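Local coordinates for thioesterase domain protein YiiD (Shewanella oneidensis, PDB 1T82), which probably acts on acyl groups as a thioesterase-like or acyltransferase enzyme with a dimeric hotdog fold, its substrate not being established, at residues S47-L50 with A51-I54. Sequence-based numbering, arbitrary orientation.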
ATOM      1  N   SER B  47       6.416 -12.316  -5.787  1.00  7.49           N
ATOM      2  CA  SER B  47       7.584 -11.738  -5.138  1.00  7.04           C
ATOM      3  C   SER B  47       8.004 -10.451  -5.834  1.00  7.73           C
ATOM      4  O   SER B  47       7.408 -10.046  -6.832  1.00  6.74           O
ATOM      5  CB  SER B  47       8.755 -12.731  -5.145  1.00  8.62           C
ATOM      6  OG  SER B  47       9.845 -12.248  -4.369  1.00  9.95           O
ATOM      7  N   ALA B  48       9.023  -9.809  -5.279  1.00  6.93           N
ATOM      8  CA  ALA B  48       9.572  -8.579  -5.826  1.00  7.03           C
ATOM      9  C   ALA B  48      10.926  -8.412  -5.168  1.00  7.15           C
ATOM     10  O   ALA B  48      11.128  -8.842  -4.032  1.00  9.03           O
ATOM     11  CB  ALA B  48       8.675  -7.385  -5.496  1.00  7.92           C
ATOM     12  N   PRO B  49      11.879  -7.808  -5.884  1.00  7.91           N
ATOM     13  CA  PRO B  49      13.214  -7.597  -5.332  1.00  6.91           C
ATOM     14  C   PRO B  49      13.145  -6.529  -4.256  1.00  6.88           C
ATOM     15  O   PRO B  49      12.229  -5.702  -4.238  1.00  8.70           O
ATOM     16  CB  PRO B  49      14.019  -7.141  -6.544  1.00  7.96           C
ATOM     17  CG  PRO B  49      12.997  -6.404  -7.354  1.00  9.11           C
ATOM     18  CD  PRO B  49      11.801  -7.324  -7.270  1.00  7.49           C
ATOM     19  N   LEU B  50      14.115  -6.546  -3.357  1.00  7.57           N
ATOM     20  CA  LEU B  50      14.145  -5.572  -2.288  1.00  8.22           C
ATOM     21  C   LEU B  50      14.623  -4.206  -2.777  1.00  8.28           C
ATOM     22  O   LEU B  50      14.068  -3.181  -2.395  1.00  9.45           O
ATOM     23  CB  LEU B  50      15.055  -6.066  -1.163  1.00 10.65           C
ATOM     24  CG  LEU B  50      15.173  -5.174   0.069  1.00 11.83           C
ATOM     25  CD1 LEU B  50      13.786  -4.862   0.639  1.00 12.61           C
ATOM     26  CD2 LEU B  50      16.034  -5.884   1.106  1.00 14.95           C
ATOM     27  N   ALA B  51      15.630  -4.204  -3.647  1.00  8.63           N
ATOM     28  CA  ALA B  51      16.241  -2.973  -4.151  1.00  8.24           C
ATOM     29  C   ALA B  51      15.387  -1.728  -4.403  1.00  7.35           C
ATOM     30  O   ALA B  51      15.629  -0.686  -3.796  1.00  9.41           O
ATOM     31  CB  ALA B  51      17.074  -3.288  -5.398  1.00  7.72           C
ATOM     32  N   PRO B  52      14.391  -1.804  -5.303  1.00  8.04           N
ATOM     33  CA  PRO B  52      13.574  -0.612  -5.555  1.00  7.06           C
ATOM     34  C   PRO B  52      12.554  -0.356  -4.452  1.00  6.37           C
ATOM     35  O   PRO B  52      11.949   0.714  -4.372  1.00  7.46           O
ATOM     36  CB  PRO B  52      12.909  -0.934  -6.890  1.00  8.79           C
ATOM     37  CG  PRO B  52      12.699  -2.422  -6.799  1.00  8.81           C
ATOM     38  CD  PRO B  52      13.984  -2.928  -6.170  1.00  7.44           C
ATOM     39  N   ASN B  53      12.395  -1.351  -3.595  1.00  5.64           N
ATOM     40  CA  ASN B  53      11.422  -1.307  -2.511  1.00  6.18           C
ATOM     41  C   ASN B  53      11.973  -1.051  -1.113  1.00  7.53           C
ATOM     42  O   ASN B  53      11.298  -1.322  -0.122  1.00  6.31           O
ATOM     43  CB  ASN B  53      10.643  -2.622  -2.523  1.00  4.72           C
ATOM     44  CG  ASN B  53       9.932  -2.851  -3.838  1.00  5.33           C
ATOM     45  OD1 ASN B  53      10.176  -3.839  -4.535  1.00  7.60           O
ATOM     46  ND2 ASN B  53       9.051  -1.930  -4.190  1.00  2.67           N
ATOM     47  N   ILE B  54      13.186  -0.515  -1.022  1.00  7.21           N
ATOM     48  CA  ILE B  54      13.778  -0.269   0.289  1.00  7.14           C
ATOM     49  C   ILE B  54      13.321   1.006   1.000  1.00  7.51           C
ATOM     50  O   ILE B  54      12.646   1.870   0.425  1.00  6.33           O
ATOM     51  CB  ILE B  54      15.325  -0.236   0.208  1.00  8.34           C
ATOM     52  CG1 ILE B  54      15.786   0.886  -0.731  1.00  8.58           C
ATOM     53  CG2 ILE B  54      15.843  -1.575  -0.297  1.00 10.16           C
ATOM     54  CD1 ILE B  54      17.306   1.023  -0.824  1.00 13.61           C
TER
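The backbone N of Asn53 donates a hydrogen bond of 2.8 Å to Leu50 O, closing a tight turn through Ala51 and Pro52. The N-H···O angle is a bent 132°, and the donor stands 43° above the carbonyl plane instead of lying on a lone pair, as the short span of the turn makes understandable. The backbone angles of the two middle residues are close to those of a type I beta-turn, somewhat distorted at Ala51. The ring of Pro52 keeps its phi at a value compatible with the third position, and because the turn's bond comes from the N-H of Asn53, a proline, which has none, costs the turn no bond. Ala51 lies at the exposed bend, where its methyl needs no buried partner. The Pro52 ring also reaches back along the chain: its CD lies 3.8 Å from CG of Pro49, the two rings meeting at about a right angle. With an alanine here, Pro49 CG would probably lose this apolar neighbour, and the turn, no longer held by a ring, would be freer to flex about phi. On Leu50 the extended first torsion (chi1 -178°, CG opposite the backbone N) places CG 3.7 Å from CG2 of Ile54, with CD1 a little farther off. These two branched side chains cross nearly at right angles, and the same CG2 of Ile54 lies 3.2 Å from Leu50 O, so a methyl lies against the carbonyl that accepts the turn's bond. Leu50 also touches Met60, whereas Ile54 packs on Pro27 of the second subunit and Asn53 on Val28 of that subunit. The turn sits in the loop linking strand 43-47 to the long helix 62-84, the helix around which the antiparallel sheet of a hotdog fold wraps, at a point where this loop meets the dimer partner.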